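PDB 4O6R: aldehyde dehydrogenase from Burkholderia cenocepacia, which probably oxidises aldehydes to carboxylic acids with NAD(P)+ as electron acceptor. Local coordinates for residues L96-P101 / E183-S188; A107-R112 / W156-M161; R294-E299 / L399-D404. All blocks are in the same frame, centred on the assembly; numbering follows the deposited sequence.

Contact 1: L96-P101 / E183-S188; sequences LDTGHP and EITPLS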
# COMPACT_ATOMS: atom_id res chain seq x y z
N LEU A 96 -2.98 -42.08 -1.41
CA LEU A 96 -2.42 -43.27 -2.03
C LEU A 96 -0.94 -43.07 -2.36
O LEU A 96 -0.12 -43.95 -2.11
CB LEU A 96 -3.19 -43.59 -3.31
CG LEU A 96 -2.92 -44.91 -4.00
CD1 LEU A 96 -3.44 -46.09 -3.19
CD2 LEU A 96 -3.54 -44.92 -5.40
N ASP A 97 -0.63 -41.89 -2.88
CA ASP A 97 0.68 -41.54 -3.40
C ASP A 97 1.66 -41.10 -2.30
O ASP A 97 2.84 -41.41 -2.33
CB ASP A 97 0.46 -40.36 -4.39
CG ASP A 97 1.60 -40.16 -5.35
OD1 ASP A 97 2.53 -41.00 -5.38
OD2 ASP A 97 1.54 -39.16 -6.09
N THR A 98 1.16 -40.36 -1.32
CA THR A 98 2.04 -39.73 -0.33
C THR A 98 2.13 -40.47 0.99
O THR A 98 3.09 -40.31 1.70
CB THR A 98 1.54 -38.34 0.04
OG1 THR A 98 0.24 -38.43 0.62
CG2 THR A 98 1.53 -37.46 -1.16
N GLY A 99 1.10 -41.26 1.32
CA GLY A 99 0.98 -41.84 2.63
C GLY A 99 0.26 -40.98 3.66
O GLY A 99 0.09 -41.43 4.79
N HIS A 100 -0.15 -39.77 3.33
CA HIS A 100 -0.88 -38.95 4.28
C HIS A 100 -2.15 -39.68 4.66
O HIS A 100 -2.82 -40.19 3.77
CB HIS A 100 -1.30 -37.64 3.68
CG HIS A 100 -0.17 -36.76 3.24
ND1 HIS A 100 -0.37 -35.50 2.71
CD2 HIS A 100 1.17 -36.98 3.19
CE1 HIS A 100 0.79 -34.97 2.37
NE2 HIS A 100 1.74 -35.84 2.67
N PRO A 101 -2.48 -39.74 5.96
CA PRO A 101 -3.78 -40.30 6.35
C PRO A 101 -4.94 -39.64 5.57
O PRO A 101 -4.97 -38.42 5.39
CB PRO A 101 -3.87 -39.97 7.84
CG PRO A 101 -2.43 -39.98 8.30
CD PRO A 101 -1.64 -39.44 7.14
N GLU A 183 8.83 -36.53 -8.60
CA GLU A 183 8.57 -37.79 -9.29
C GLU A 183 8.16 -38.89 -8.31
O GLU A 183 7.63 -39.90 -8.73
CB GLU A 183 9.77 -38.23 -10.14
CG GLU A 183 10.99 -38.71 -9.38
CD GLU A 183 11.85 -37.63 -8.76
OE1 GLU A 183 11.51 -36.41 -8.78
OE2 GLU A 183 12.92 -38.03 -8.26
N ILE A 184 8.42 -38.66 -7.02
CA ILE A 184 7.99 -39.59 -5.95
C ILE A 184 6.47 -39.53 -5.75
O ILE A 184 5.86 -40.56 -5.40
CB ILE A 184 8.68 -39.28 -4.59
CG1 ILE A 184 10.20 -39.20 -4.72
CG2 ILE A 184 8.31 -40.33 -3.54
CD1 ILE A 184 10.80 -40.33 -5.49
N THR A 185 5.87 -38.35 -5.92
CA THR A 185 4.45 -38.13 -5.63
C THR A 185 3.82 -37.21 -6.68
O THR A 185 3.43 -36.09 -6.36
CB THR A 185 4.26 -37.45 -4.26
OG1 THR A 185 4.97 -36.19 -4.24
CG2 THR A 185 4.76 -38.32 -3.15
N PRO A 186 3.78 -37.65 -7.95
CA PRO A 186 3.38 -36.71 -9.01
C PRO A 186 1.88 -36.72 -9.31
O PRO A 186 1.41 -35.93 -10.12
CB PRO A 186 4.11 -37.26 -10.23
CG PRO A 186 4.10 -38.74 -10.00
CD PRO A 186 4.39 -38.87 -8.51
N LEU A 187 1.15 -37.64 -8.72
CA LEU A 187 -0.16 -37.97 -9.29
C LEU A 187 -1.24 -36.88 -9.10
O LEU A 187 -1.99 -36.57 -10.04
CB LEU A 187 -0.63 -39.32 -8.77
CG LEU A 187 0.28 -40.49 -9.16
CD1 LEU A 187 -0.20 -41.77 -8.53
CD2 LEU A 187 0.34 -40.65 -10.68
N SER A 188 -1.30 -36.27 -7.93
CA SER A 188 -2.31 -35.25 -7.67
C SER A 188 -2.08 -34.00 -8.53
O SER A 188 -3.04 -33.36 -8.97
CB SER A 188 -2.39 -34.96 -6.16
OG SER A 188 -1.21 -34.31 -5.73
O HOH W 1 0.13 -36.97 -5.43

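Contact 2: A107-R112 / W156-M161; sequences ALDVPR and WNFPLM. With NO3 (nitrate ion), chain F.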
# COMPACT_ATOMS: atom_id res chain seq x y z
N ALA A 107 -9.20 -33.19 5.31
CA ALA A 107 -9.43 -32.03 6.18
C ALA A 107 -8.42 -30.91 5.95
O ALA A 107 -8.70 -29.76 6.25
CB ALA A 107 -9.40 -32.43 7.65
N LEU A 108 -7.27 -31.26 5.40
CA LEU A 108 -6.18 -30.33 5.29
C LEU A 108 -5.67 -30.17 3.86
O LEU A 108 -5.74 -29.06 3.32
CB LEU A 108 -5.04 -30.70 6.26
CG LEU A 108 -5.38 -30.59 7.77
CD1 LEU A 108 -4.37 -31.33 8.63
CD2 LEU A 108 -5.48 -29.13 8.21
N ASP A 109 -5.15 -31.24 3.23
CA ASP A 109 -4.54 -31.12 1.90
C ASP A 109 -5.50 -30.49 0.86
O ASP A 109 -5.16 -29.50 0.19
CB ASP A 109 -4.01 -32.46 1.36
CG ASP A 109 -2.84 -33.05 2.17
OD1 ASP A 109 -1.99 -32.30 2.72
OD2 ASP A 109 -2.76 -34.31 2.24
N VAL A 110 -6.69 -31.07 0.70
CA VAL A 110 -7.59 -30.55 -0.31
C VAL A 110 -8.12 -29.12 0.02
O VAL A 110 -7.97 -28.23 -0.79
CB VAL A 110 -8.74 -31.54 -0.63
CG1 VAL A 110 -9.74 -30.92 -1.57
CG2 VAL A 110 -8.19 -32.83 -1.23
N PRO A 111 -8.68 -28.90 1.22
CA PRO A 111 -9.18 -27.57 1.58
C PRO A 111 -8.12 -26.46 1.49
O PRO A 111 -8.42 -25.38 1.02
CB PRO A 111 -9.63 -27.74 3.04
CG PRO A 111 -9.97 -29.18 3.15
CD PRO A 111 -8.96 -29.89 2.28
N ARG A 112 -6.88 -26.73 1.90
CA ARG A 112 -5.84 -25.70 1.87
C ARG A 112 -5.50 -25.34 0.44
O ARG A 112 -5.26 -24.19 0.11
CB ARG A 112 -4.58 -26.13 2.62
CG ARG A 112 -4.62 -25.97 4.15
CD ARG A 112 -3.59 -26.90 4.76
NE ARG A 112 -2.97 -26.44 5.98
CZ ARG A 112 -1.86 -26.96 6.53
NH1 ARG A 112 -1.21 -27.97 5.96
NH2 ARG A 112 -1.41 -26.47 7.67
N TRP A 156 8.02 -33.58 -2.32
CA TRP A 156 7.00 -34.62 -2.21
C TRP A 156 6.17 -34.58 -0.94
O TRP A 156 5.33 -35.46 -0.76
CB TRP A 156 7.67 -35.99 -2.32
CG TRP A 156 8.94 -36.10 -1.52
CD1 TRP A 156 10.21 -35.97 -1.99
CD2 TRP A 156 9.05 -36.31 -0.10
NE1 TRP A 156 11.11 -36.11 -0.95
CE2 TRP A 156 10.42 -36.31 0.21
CE3 TRP A 156 8.12 -36.50 0.93
CZ2 TRP A 156 10.89 -36.55 1.53
CZ3 TRP A 156 8.59 -36.72 2.24
CH2 TRP A 156 9.96 -36.75 2.52
N ASN A 157 6.38 -33.59 -0.05
CA ASN A 157 5.72 -33.67 1.26
C ASN A 157 4.28 -33.12 1.31
O ASN A 157 3.45 -33.67 2.03
CB ASN A 157 6.58 -33.07 2.37
CG ASN A 157 6.95 -31.65 2.12
OD1 ASN A 157 7.39 -31.30 1.04
ND2 ASN A 157 6.82 -30.82 3.14
N PHE A 158 3.98 -32.11 0.49
CA PHE A 158 2.62 -31.57 0.36
C PHE A 158 2.38 -31.30 -1.11
O PHE A 158 2.18 -30.16 -1.52
CB PHE A 158 2.47 -30.27 1.16
CG PHE A 158 2.45 -30.43 2.67
CD1 PHE A 158 1.37 -31.03 3.29
CD2 PHE A 158 3.47 -29.91 3.45
CE1 PHE A 158 1.31 -31.14 4.67
CE2 PHE A 158 3.42 -29.99 4.84
CZ PHE A 158 2.34 -30.61 5.45
N PRO A 159 2.43 -32.34 -1.95
CA PRO A 159 2.40 -32.07 -3.38
C PRO A 159 1.14 -31.39 -3.86
O PRO A 159 1.24 -30.48 -4.69
CB PRO A 159 2.57 -33.45 -4.03
CG PRO A 159 2.41 -34.45 -2.95
CD PRO A 159 2.61 -33.77 -1.63
N LEU A 160 -0.01 -31.79 -3.36
CA LEU A 160 -1.25 -31.15 -3.79
C LEU A 160 -1.26 -29.69 -3.35
O LEU A 160 -1.48 -28.78 -4.15
CB LEU A 160 -2.47 -31.88 -3.22
CG LEU A 160 -3.85 -31.35 -3.57
CD1 LEU A 160 -4.05 -31.32 -5.08
CD2 LEU A 160 -4.93 -32.18 -2.90
N MET A 161 -0.96 -29.44 -2.08
CA MET A 161 -0.99 -28.07 -1.56
C MET A 161 0.01 -27.18 -2.30
O MET A 161 -0.29 -26.01 -2.58
CB MET A 161 -0.71 -28.07 -0.07
CG MET A 161 -1.41 -26.99 0.73
SD MET A 161 -1.14 -27.31 2.49
CE MET A 161 0.67 -27.16 2.54
N NO3 F . 2.04 -27.62 7.29
O1 NO3 F . 1.96 -26.78 6.38
O2 NO3 F . 0.91 -28.17 7.87
O3 NO3 F . 3.28 -28.06 7.75
O HOH W 2 -0.53 -31.82 -0.09

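Contact 3: R294-E299 / L399-D404; sequences RLVLHE and LRFGSD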
# COMPACT_ATOMS: atom_id res chain seq x y z
N ARG A 294 12.28 -29.12 17.30
CA ARG A 294 12.97 -28.91 18.55
C ARG A 294 12.00 -28.42 19.57
O ARG A 294 11.48 -27.30 19.46
CB ARG A 294 14.11 -27.89 18.40
CG ARG A 294 15.20 -28.37 17.47
CD ARG A 294 16.38 -27.39 17.40
NE ARG A 294 15.99 -26.15 16.74
CZ ARG A 294 16.38 -24.92 17.12
NH1 ARG A 294 17.24 -24.73 18.12
NH2 ARG A 294 15.90 -23.86 16.46
N LEU A 295 11.77 -29.23 20.60
CA LEU A 295 10.86 -28.87 21.66
C LEU A 295 11.72 -28.37 22.78
O LEU A 295 12.57 -29.10 23.29
CB LEU A 295 10.02 -30.08 22.04
CG LEU A 295 8.98 -29.90 23.11
CD1 LEU A 295 7.89 -28.98 22.62
CD2 LEU A 295 8.45 -31.25 23.52
N VAL A 296 11.58 -27.09 23.09
CA VAL A 296 12.48 -26.38 23.96
C VAL A 296 11.68 -26.04 25.22
O VAL A 296 10.83 -25.14 25.19
CB VAL A 296 13.03 -25.10 23.29
CG1 VAL A 296 13.98 -24.38 24.25
CG2 VAL A 296 13.73 -25.42 21.98
N LEU A 297 11.92 -26.76 26.31
CA LEU A 297 11.02 -26.75 27.47
C LEU A 297 11.65 -26.11 28.69
O LEU A 297 12.79 -26.43 29.03
CB LEU A 297 10.65 -28.18 27.86
CG LEU A 297 9.96 -29.00 26.78
CD1 LEU A 297 9.78 -30.41 27.29
CD2 LEU A 297 8.60 -28.41 26.41
N HIS A 298 10.91 -25.23 29.35
CA HIS A 298 11.39 -24.63 30.57
C HIS A 298 11.57 -25.73 31.62
O HIS A 298 10.72 -26.60 31.78
CB HIS A 298 10.42 -23.58 31.10
CG HIS A 298 11.01 -22.74 32.19
ND1 HIS A 298 11.05 -23.17 33.49
CD2 HIS A 298 11.66 -21.56 32.16
CE1 HIS A 298 11.67 -22.26 34.24
NE2 HIS A 298 12.04 -21.27 33.45
N GLU A 299 12.68 -25.67 32.32
CA GLU A 299 13.04 -26.70 33.32
C GLU A 299 11.93 -27.00 34.34
O GLU A 299 11.77 -28.14 34.77
CB GLU A 299 14.33 -26.29 34.05
CG GLU A 299 14.92 -27.39 34.94
CD GLU A 299 15.44 -28.60 34.12
OE1 GLU A 299 16.37 -28.37 33.29
OE2 GLU A 299 14.91 -29.74 34.28
N LEU A 399 15.06 -30.16 24.35
CA LEU A 399 16.09 -29.40 25.03
C LEU A 399 15.41 -28.61 26.17
O LEU A 399 14.22 -28.30 26.07
CB LEU A 399 16.74 -28.42 24.06
CG LEU A 399 17.48 -29.02 22.85
CD1 LEU A 399 17.67 -28.01 21.75
CD2 LEU A 399 18.79 -29.61 23.29
N ARG A 400 16.14 -28.33 27.24
CA ARG A 400 15.60 -27.60 28.37
C ARG A 400 16.33 -26.27 28.55
O ARG A 400 17.48 -26.13 28.13
CB ARG A 400 15.74 -28.43 29.66
CG ARG A 400 14.97 -29.74 29.58
CD ARG A 400 15.10 -30.51 30.86
NE ARG A 400 14.55 -31.84 30.75
CZ ARG A 400 13.93 -32.47 31.74
NH1 ARG A 400 13.76 -31.87 32.91
NH2 ARG A 400 13.44 -33.68 31.52
N PHE A 401 15.66 -25.32 29.21
CA PHE A 401 16.23 -24.00 29.50
C PHE A 401 15.70 -23.44 30.78
O PHE A 401 14.70 -23.92 31.32
CB PHE A 401 15.92 -23.02 28.36
CG PHE A 401 14.47 -22.60 28.27
CD1 PHE A 401 13.54 -23.41 27.62
CD2 PHE A 401 14.01 -21.43 28.86
CE1 PHE A 401 12.21 -23.04 27.52
CE2 PHE A 401 12.68 -21.05 28.76
CZ PHE A 401 11.78 -21.86 28.09
N GLY A 402 16.38 -22.40 31.26
CA GLY A 402 16.07 -21.78 32.55
C GLY A 402 15.82 -20.28 32.59
O GLY A 402 15.32 -19.81 33.60
N SER A 403 16.25 -19.53 31.56
CA SER A 403 15.99 -18.09 31.41
C SER A 403 15.49 -17.83 29.98
O SER A 403 15.73 -18.62 29.10
CB SER A 403 17.28 -17.34 31.64
OG SER A 403 18.19 -17.66 30.60
N ASP A 404 14.77 -16.73 29.77
CA ASP A 404 14.31 -16.36 28.42
C ASP A 404 15.50 -16.25 27.47
O ASP A 404 15.42 -16.66 26.32
CB ASP A 404 13.56 -15.03 28.42
CG ASP A 404 12.22 -15.08 29.14
OD1 ASP A 404 11.98 -15.96 29.98
OD2 ASP A 404 11.40 -14.19 28.86

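Contact 1: L96-P101 / E183-S188
Asp-97 meets the segment leading into helix 187-199 beside the AMP site, in the nucleotide-binding domain of the aldehyde dehydrogenase fold. Glu-183 of the same segment borders AMP and forms a salt bridge with Lys-180. The touch with residues 96-101 is made mainly by Thr-185 to Leu-187.

The carboxylate of Asp-97 does most of the work. CG is anti to the backbone N (chi1 -161°), which sends the group out from the end of helix 87-98 and across to Thr-185, Pro-186 and Leu-187. Asp-97 OD2 accepts from Leu-187 N at 3.1 Å. The bond is fairly straight (162°) and meets OD2 nearly along its C-O axis. Water 1 donates to Asp-97 OD2 at 2.7 Å and takes the hydrogen of Ser-188 N at 3.0 Å. Two successive backbone N-H groups, of Leu-187 and Ser-188, therefore reach one oxygen, one directly and one through water. This setting would probably favour the ionised carboxylate.

Apolar atoms close in around it. Leu-187 CB lies 3.5 Å from Asp-97 OD2. Val-30 of strand 27-32 also touches the Asp-97 side chain.

A second, smaller touch lies beside it. Thr-98 CG2 meets Thr-185 CG2 at 3.9 Å, the two side chains crossing at about a right angle. The hydroxyl of Thr-98 stays within its own chain end. It bonds to Glu-94 O, and in an ST turn past Gly-99, which has positive phi, Thr-98 OG1 accepts from His-100 N at 3.0 Å.

Contact 2: A107-R112 / W156-M161
Arg-112 of helix 102-123 runs past Met-161 and the ring of Phe-158. The second segment carries the Trp-Asn-Phe-Pro run of the aldehyde dehydrogenase family, which in relatives borders the substrate tunnel.

The Arg-112 side chain can be followed outward. CB and CG pass the sulfur of Met-161, and CD comes to 3.4 Å from Met-161 SD. Met-161 has two deposited conformers, so this touch is tentative. The chain then bends at chi3 (148°) and carries the guanidinium toward the Phe-158 ring, where Arg-112 NH1 is 4.3 Å from Phe-158 CE1. At the tip, Arg-112 NH1 and NH2 each donate to O2 of a nitrate ion, both at 2.9 Å. That oxygen sits at the guanidinium edge, in its plane. Both N-H groups fork onto the one oxygen, in bonds of about 145°, which helps to orient the group in this crystal. The nitrate, also bound by Lys-448 NZ, probably came from the crystallisation liquor.

Asp-109 approaches Phe-158 from another direction. Asp-109 OD1 lies in the plane of the ring, at its edge, 3.6 Å from Phe-158 CD1. Carboxylate and ring planes are 72° apart. Water 2 accepts from Met-161 N at 3.1 Å and gives a weak bond to Asp-109 OD1. Asp-109 OD2 is hydrogen-bonded to His-100 ND1, which helps to orient the carboxylate.

Deeper in, Val-110 CG2 packs on Leu-160 CD2 at 3.7 Å. Phe-158 is the N-cap residue of helix 159-172, which follows strand 138-153. Helix 87-98 packs alongside, with Thr-87 on Val-110 and Glu-94 on Pro-159, and helix 187-199 adds Ser-188 and Ile-192 against Leu-160.

Contact 3: R294-E299 / L399-D404
Strands 294-298 and 395-401 lie side by side in parallel, in the seven-stranded sheet of the catalytic domain of the aldehyde dehydrogenase fold. Val-296 pairs with Leu-399, Leu-297 with Arg-400 and His-298 with Phe-401.

Four backbone bonds join them. Leu-399 N donates to Leu-295 O at 2.9 Å, and Leu-297 N to Leu-399 O at 2.8 Å. Phe-401 N reaches Leu-297 O at 3.1 Å but stands 35° out of the carbonyl plane. Glu-299 N gives the last, to Phe-401 O.

Phe-401 lies on the face of Val-296, His-298 and Leu-399. Its chi1 of 71° sets CG between backbone N and carbonyl carbon, and the ring lies back over the neighbouring strand. His-298 CA sits over the ring face, 3.8 Å from the Phe-401 centroid, as a CH-pi contact. The His-298 ring turns its edge toward that ring in an offset edge-to-face pair, planes at 85°. Val-296 CG1 touches Phe-401 CD1 at 3.5 Å.

On the face of Leu-297, Arg-400 extends from CG to NE. Arg-400 NH1 makes a salt bridge to Glu-299 OE2 at 2.8 Å, on the syn side of the carboxylate but tilted out of its plane. Glu-299 bends at chi2 to get there.

Other parts of the domain position these groups. Glu-378 and Asp-303 hold the rest of the Arg-400 guanidinium by salt bridges. Phe-265 packs edge-to-face with Phe-401. His-298 ND1 is bonded to Arg-300 N, and beyond Gly-402, Ser-403 OG caps the next helix by accepting from Glu-406 N.

In the fold
From the N terminus, helix 87-98 opens contact 1 and helix 102-123 then opens contact 2. The chain passes through strand 138-153, and contact 2 closes at residues 156-161. Contact 1 closes later, at 183-188, so the loop of contact 2 lies wholly within that of contact 1. The two also touch. Thr-185 packs on Trp-156 and Pro-159, and His-100 makes a weak bond to Asn-157 O. Together they gather helices 87-98, 102-123 and 187-199 around the start of helix 159-172. Contact 3 follows in series, bringing strand 395-401 back to strand 294-298 in another sheet. Its centre is about 32 Å from that of contact 2.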